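Side-chain contacts in ThiJ/PfpI family protein (Pseudomonas syringae pv. tomato, PDB 3EWN), which is of unknown function but belongs to the DJ-1/PfpI family, whose members include proteases, glyoxalases and chaperone-like proteins built on a glutaminase-like fold: residues Val36-Gly41 with Ser122-Ser127; Lys140-Ser143 with Cys147-Ala150; Glu160-Arg165 with Gly178-Leu183. One frame throughout, in Å; residues are numbered along the deposited sequence.

Interaction 1. Residues Val36-Gly41 with Ser122-Ser127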
# COMPACT_ATOMS: atom_id res chain seq x y z
N VAL A 36 0.58 5.98 -5.41
CA VAL A 36 0.78 4.54 -5.43
C VAL A 36 0.00 3.72 -4.40
O VAL A 36 -0.44 2.61 -4.71
CB VAL A 36 2.30 4.19 -5.38
CG1 VAL A 36 2.84 4.33 -3.98
CG2 VAL A 36 2.52 2.79 -5.92
N MSE A 37 -0.19 4.24 -3.20
CA MSE A 37 -0.95 3.50 -2.19
C MSE A 37 -2.37 3.23 -2.71
O MSE A 37 -3.00 2.23 -2.35
CB MSE A 37 -1.00 4.28 -0.87
CG MSE A 37 -1.73 3.59 0.27
SE MSE A 37 -1.12 1.81 0.74
CE MSE A 37 -2.75 1.18 1.50
N ASP A 38 -2.88 4.13 -3.55
CA ASP A 38 -4.22 3.98 -4.11
C ASP A 38 -4.32 2.69 -4.91
O ASP A 38 -5.36 2.05 -4.95
CB ASP A 38 -4.55 5.15 -5.05
CG ASP A 38 -4.81 6.43 -4.30
OD1 ASP A 38 -4.47 6.50 -3.10
OD2 ASP A 38 -5.36 7.36 -4.92
N LEU A 39 -3.21 2.33 -5.55
CA LEU A 39 -3.14 1.13 -6.36
C LEU A 39 -2.81 -0.11 -5.53
O LEU A 39 -3.48 -1.14 -5.65
CB LEU A 39 -2.05 1.30 -7.44
CG LEU A 39 -1.68 0.07 -8.27
CD1 LEU A 39 -2.81 -0.28 -9.22
CD2 LEU A 39 -0.41 0.35 -9.05
N VAL A 40 -1.79 0.00 -4.69
CA VAL A 40 -1.33 -1.12 -3.88
C VAL A 40 -2.24 -1.62 -2.76
O VAL A 40 -2.24 -2.81 -2.46
CB VAL A 40 0.08 -0.80 -3.32
CG1 VAL A 40 0.53 -1.89 -2.35
CG2 VAL A 40 1.07 -0.69 -4.48
N GLY A 41 -3.00 -0.73 -2.13
CA GLY A 41 -3.91 -1.19 -1.09
C GLY A 41 -4.81 -2.23 -1.74
O GLY A 41 -4.91 -3.36 -1.27
N SER A 122 -12.99 2.08 -8.18
CA SER A 122 -11.95 3.08 -8.06
C SER A 122 -11.73 3.37 -6.59
O SER A 122 -12.53 3.00 -5.73
CB SER A 122 -12.34 4.38 -8.77
OG SER A 122 -13.40 5.05 -8.09
N VAL A 123 -10.61 4.02 -6.30
CA VAL A 123 -10.27 4.41 -4.94
C VAL A 123 -9.78 5.85 -5.00
O VAL A 123 -9.16 6.26 -5.98
CB VAL A 123 -9.15 3.50 -4.35
CG1 VAL A 123 -8.53 4.14 -3.12
CG2 VAL A 123 -9.73 2.14 -4.00
N CYS A 124 -10.11 6.63 -3.98
CA CYS A 124 -9.64 8.01 -3.92
C CYS A 124 -10.13 8.83 -5.12
O CYS A 124 -11.24 8.64 -5.59
CB CYS A 124 -8.11 8.00 -3.85
SG CYS A 124 -7.35 9.51 -3.22
N SER A 125 -9.29 9.74 -5.62
CA SER A 125 -9.70 10.57 -6.75
C SER A 125 -9.88 9.78 -8.04
O SER A 125 -10.19 10.35 -9.09
CB SER A 125 -8.71 11.72 -6.97
OG SER A 125 -7.40 11.22 -7.22
N GLY A 126 -9.67 8.47 -7.98
CA GLY A 126 -9.85 7.66 -9.16
C GLY A 126 -11.29 7.74 -9.66
O GLY A 126 -11.56 7.49 -10.82
N SER A 127 -12.21 8.10 -8.77
CA SER A 127 -13.60 8.20 -9.18
C SER A 127 -13.83 9.38 -10.13
O SER A 127 -14.88 9.47 -10.76
CB SER A 127 -14.53 8.28 -7.96
OG SER A 127 -14.01 9.12 -6.95

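Interaction 2. Residues Lys140-Ser143 with Cys147-Ala150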
# COMPACT_ATOMS: atom_id res chain seq x y z
N LYS A 140 -24.23 6.36 -7.07
CA LYS A 140 -23.68 6.91 -5.84
C LYS A 140 -22.21 6.53 -5.88
O LYS A 140 -21.85 5.45 -6.35
CB LYS A 140 -24.34 6.27 -4.61
CG LYS A 140 -25.74 6.76 -4.33
CD LYS A 140 -26.40 5.93 -3.23
CE LYS A 140 -25.61 5.96 -1.93
NZ LYS A 140 -26.23 5.08 -0.90
N ALA A 141 -21.35 7.42 -5.40
CA ALA A 141 -19.92 7.14 -5.39
C ALA A 141 -19.21 8.08 -4.44
O ALA A 141 -19.68 9.19 -4.17
CB ALA A 141 -19.36 7.29 -6.80
N THR A 142 -18.07 7.63 -3.93
CA THR A 142 -17.28 8.44 -3.02
C THR A 142 -15.96 8.78 -3.69
O THR A 142 -15.73 8.44 -4.85
CB THR A 142 -17.05 7.71 -1.67
OG1 THR A 142 -16.36 8.59 -0.77
CG2 THR A 142 -16.22 6.46 -1.88
N SER A 143 -15.08 9.46 -2.96
CA SER A 143 -13.78 9.84 -3.51
C SER A 143 -12.97 10.41 -2.35
O SER A 143 -13.39 10.31 -1.20
CB SER A 143 -13.97 10.91 -4.58
OG SER A 143 -12.80 11.12 -5.34
N CYS A 147 -12.22 16.18 -3.26
CA CYS A 147 -12.88 16.31 -4.56
C CYS A 147 -14.16 15.49 -4.70
O CYS A 147 -14.69 15.35 -5.80
CB CYS A 147 -11.91 15.88 -5.67
SG CYS A 147 -11.35 14.16 -5.55
N ARG A 148 -14.67 14.98 -3.59
CA ARG A 148 -15.88 14.16 -3.62
C ARG A 148 -17.09 14.86 -4.26
O ARG A 148 -17.79 14.28 -5.10
CB ARG A 148 -16.24 13.72 -2.20
CG ARG A 148 -17.32 12.66 -2.14
CD ARG A 148 -17.57 12.20 -0.71
NE ARG A 148 -18.12 13.28 0.11
CZ ARG A 148 -17.50 13.83 1.15
NH1 ARG A 148 -16.29 13.41 1.51
NH2 ARG A 148 -18.08 14.80 1.83
N ASP A 149 -17.34 16.11 -3.88
CA ASP A 149 -18.48 16.83 -4.43
C ASP A 149 -18.41 17.09 -5.93
O ASP A 149 -19.43 17.26 -6.58
CB ASP A 149 -18.71 18.14 -3.69
CG ASP A 149 -19.21 17.92 -2.28
OD1 ASP A 149 -20.09 17.05 -2.10
OD2 ASP A 149 -18.75 18.62 -1.36
N ALA A 150 -17.19 17.13 -6.47
CA ALA A 150 -17.03 17.37 -7.90
C ALA A 150 -17.72 16.30 -8.73
O ALA A 150 -18.16 16.56 -9.85
CB ALA A 150 -15.53 17.42 -8.26
O HOH W 1 -14.62 11.38 0.94

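Interaction 3. Residues Glu160-Arg165 with Gly178-Leu183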
# COMPACT_ATOMS: atom_id res chain seq x y z
N GLU A 160 -20.87 10.41 1.22
CA GLU A 160 -19.80 10.39 2.20
C GLU A 160 -19.76 9.11 3.02
O GLU A 160 -20.39 9.01 4.07
CB GLU A 160 -19.89 11.60 3.15
CG GLU A 160 -18.55 11.92 3.82
CD GLU A 160 -18.64 13.00 4.89
OE1 GLU A 160 -19.52 13.87 4.80
OE2 GLU A 160 -17.80 12.98 5.81
N ALA A 161 -19.01 8.14 2.51
CA ALA A 161 -18.81 6.85 3.16
C ALA A 161 -17.43 6.38 2.70
O ALA A 161 -16.97 6.78 1.63
CB ALA A 161 -19.88 5.86 2.73
N ARG A 162 -16.77 5.56 3.50
CA ARG A 162 -15.43 5.08 3.15
C ARG A 162 -15.48 4.15 1.94
O ARG A 162 -14.56 4.14 1.11
CB ARG A 162 -14.81 4.36 4.34
CG ARG A 162 -13.31 4.14 4.21
CD ARG A 162 -12.74 3.70 5.54
NE ARG A 162 -11.30 3.46 5.50
CZ ARG A 162 -10.37 4.41 5.37
NH1 ARG A 162 -10.72 5.69 5.26
NH2 ARG A 162 -9.09 4.08 5.41
N VAL A 163 -16.54 3.37 1.85
CA VAL A 163 -16.74 2.45 0.73
C VAL A 163 -18.20 2.56 0.32
O VAL A 163 -19.09 2.43 1.15
CB VAL A 163 -16.44 0.98 1.12
CG1 VAL A 163 -16.73 0.06 -0.06
CG2 VAL A 163 -14.99 0.84 1.57
N VAL A 164 -18.44 2.81 -0.96
CA VAL A 164 -19.80 2.96 -1.46
C VAL A 164 -20.09 1.99 -2.60
O VAL A 164 -19.32 1.89 -3.55
CB VAL A 164 -20.04 4.40 -1.99
CG1 VAL A 164 -21.45 4.51 -2.58
CG2 VAL A 164 -19.85 5.40 -0.88
N ARG A 165 -21.20 1.27 -2.48
CA ARG A 165 -21.59 0.36 -3.55
C ARG A 165 -22.98 0.72 -4.06
O ARG A 165 -23.90 0.94 -3.30
CB ARG A 165 -21.61 -1.10 -3.08
CG ARG A 165 -22.06 -2.02 -4.22
CD ARG A 165 -22.04 -3.50 -3.87
NE ARG A 165 -22.46 -4.27 -5.04
CZ ARG A 165 -22.54 -5.60 -5.07
NH1 ARG A 165 -22.22 -6.31 -4.00
NH2 ARG A 165 -22.93 -6.21 -6.18
N GLY A 178 -8.57 2.20 0.27
CA GLY A 178 -8.42 1.13 -0.70
C GLY A 178 -8.34 -0.25 -0.07
O GLY A 178 -8.75 -1.24 -0.68
N LEU A 179 -7.80 -0.33 1.14
CA LEU A 179 -7.70 -1.62 1.83
C LEU A 179 -9.07 -2.16 2.21
O LEU A 179 -9.33 -3.36 2.06
CB LEU A 179 -6.84 -1.48 3.08
CG LEU A 179 -5.34 -1.32 2.84
CD1 LEU A 179 -4.65 -0.94 4.15
CD2 LEU A 179 -4.78 -2.63 2.29
N ASP A 180 -9.94 -1.29 2.71
CA ASP A 180 -11.28 -1.73 3.09
C ASP A 180 -12.08 -2.07 1.85
O ASP A 180 -12.86 -3.03 1.83
CB ASP A 180 -11.96 -0.64 3.92
CG ASP A 180 -11.26 -0.42 5.26
OD1 ASP A 180 -10.77 -1.42 5.81
OD2 ASP A 180 -11.21 0.73 5.75
N PHE A 181 -11.88 -1.28 0.80
CA PHE A 181 -12.53 -1.52 -0.47
C PHE A 181 -12.08 -2.89 -0.98
O PHE A 181 -12.89 -3.72 -1.41
CB PHE A 181 -12.10 -0.43 -1.46
CG PHE A 181 -12.19 -0.84 -2.90
CD1 PHE A 181 -13.41 -0.88 -3.55
CD2 PHE A 181 -11.04 -1.20 -3.59
CE1 PHE A 181 -13.49 -1.29 -4.88
CE2 PHE A 181 -11.11 -1.60 -4.92
CZ PHE A 181 -12.33 -1.65 -5.57
N GLY A 182 -10.77 -3.13 -0.92
CA GLY A 182 -10.21 -4.39 -1.39
C GLY A 182 -10.69 -5.62 -0.65
O GLY A 182 -11.07 -6.62 -1.26
N LEU A 183 -10.67 -5.57 0.68
CA LEU A 183 -11.10 -6.71 1.47
C LEU A 183 -12.57 -7.04 1.18
O LEU A 183 -12.96 -8.20 1.11
CB LEU A 183 -10.91 -6.42 2.96
CG LEU A 183 -11.09 -7.59 3.93
CD1 LEU A 183 -10.09 -8.71 3.59
CD2 LEU A 183 -10.86 -7.09 5.36

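Interaction 1. Residues Val36-Gly41 with Ser122-Ser127
Asp38 reaches out from helix 36-46 with its carboxylate directed at Cys124, and this is the closest approach between the two segments. OD2 does the touching. Asp38 OD2 lies 3.0 Å from Cys124 CB, a tight approach, and 3.4 Å from Cys124 SG, so the oxygen sits against both the methylene and the sulfur. Asp38 OD1 is farther back, 4.0 Å from Cys124 CB. With Asp38 CG beside its own backbone N and anti to the carbonyl carbon (chi1 -73°), the carboxylate is carried across to the other segment. Cys124 answers with SG anti to its backbone N (chi1 -160°), which lays the thiol alongside OD2.

The backbone explains why Cys124 is presented this way. It follows strand 119-123 and precedes helix 126-132, in a type II' turn closed by Gly126 N to Val123 O at 3.0 Å. As the second residue of that turn, Cys124 takes a positive phi of 60°, as at the nucleophile elbow of DJ-1/PfpI relatives, consistent with Cys124 being the counterpart of their reactive cysteine. Val123 lies farther off, its CB 4.1 Å from Asp38 O, a buried carbonyl with no polar partner in the model, yet it covers more surface than Cys124. The same helical turn packs at the subunit interface, where Met37, a selenomethionine, meets Met37 of the second subunit.

No hydrogen bond joins the two segments; Asp38 OD2 instead accepts a weak one from Gly92 N. The carboxylate is placed beside the sulfur by packing, helped by that weak bond, a pairing consistent with the acidic neighbour of the reactive cysteine in relatives such as DJ-1.

Interaction 2. Residues Lys140-Ser143 with Cys147-Ala150
Ser143 and Arg148 are joined through a single water: it donates to Ser143 O at 2.7 Å and accepts from Arg148 NH1 at 2.7 Å, lying at the edge of the guanidinium and in its plane. A bend at chi3 (65°) in the arginine chain, otherwise extended near the backbone, turns the head group to meet that water. No direct hydrogen bond links the two segments.

Van der Waals contact does the rest. Ser143 CB rests over Arg148 CA at 3.9 Å, while farther out Arg148 CD slants past Thr142 OG1 at 3.8 Å. Beneath the arginine's CG lies Ser143 N, a buried amide for which the model offers no partner. The pieces belong to a tight reversal of the chain: strand 140-141, paired in parallel with strand 157-158 beside the main sheet of the DJ-1/PfpI fold, runs out and turns back toward the 3-10 segment that includes Asp149 and Ala150.

The polar side chains spend their hydroxyls on other neighbours. Thr142 OG1 is hydrogen-bonded with Ala161 O, and Ser143 OG with Cys124 O in the turn after strand 119-123. Ser143 OG also has Cys147 SG beside it at 3.4 Å, a packing contact with no bond assigned.

Interaction 3. Residues Glu160-Arg165 with Gly178-Leu183
Arg162 grips Asp180 not with the two terminal nitrogens of its guanidinium but through NE alone, and onto one oxygen. Arg162 NE gives its hydrogen to Asp180 OD2 over 2.7 Å, at an N-H...O angle of 154°, forming a salt bridge between the approach to an edge strand and a helix. In fold terms this is the margin of the mixed sheet of the DJ-1/PfpI domain: strand 163-166 is one of its two outermost strands within the chain, antiparallel to 169-172, and the chain turns from that neighbour into helix 177-189, which packs back against the hairpin.

The oxygen lies almost exactly in the guanidinium plane, at its edge, and is approached nearly along its own C-O direction. The two flat groups are nevertheless turned 63° against each other, so the carboxylate is not laid side by side with the guanidinium in the familiar two-bond manner. An extended arginine chain from CG to NE spans the gap, bringing Arg162 CD within 3.3 Å of Asp180 OD2 as well.

Several further bonds fix both groups. Arg162 NH2 is hydrogen-bonded to Thr176 OG1 and NH1 to Glu203 O of the second subunit; Asp180 OD1 pairs with Tyr204 OH, and OD2 takes a second hydrogen bond, from Asp207 N of the second subunit. The salt bridge is thus built into the subunit interface, and the pull on OD2 from two donors probably stabilises the negative charge.

One residue on, the contact turns apolar. Val163 points a methyl at the helix, and Val163 CG2 comes within 4.1 Å of Asp180 CB. The Phe181 ring leads away from this strand, towards strands 119-123 and 169-172, but its main chain stays close: Val163 CG2 ends 3.8 Å from Phe181 N.

How the interactions relate
From the N terminus, the three contacts come in series, none nested in or crossing another. Interaction 1 closes a long loop of 80 residues, bringing helix 36-46 to the end of strand 119-123. Interaction 2 closes a short one of three residues just after strand 140-141, and interaction 3 one of 12, holding the edge strand 163-166 to helix 177-189. They are also neighbours in space. Ser127 OG with Thr142 O ties 1 to 2, Thr142 packing on Val164 ties 2 to 3, and Val123 against Phe181 ties 1 to 3. Interactions 1 and 3 both reach the second subunit.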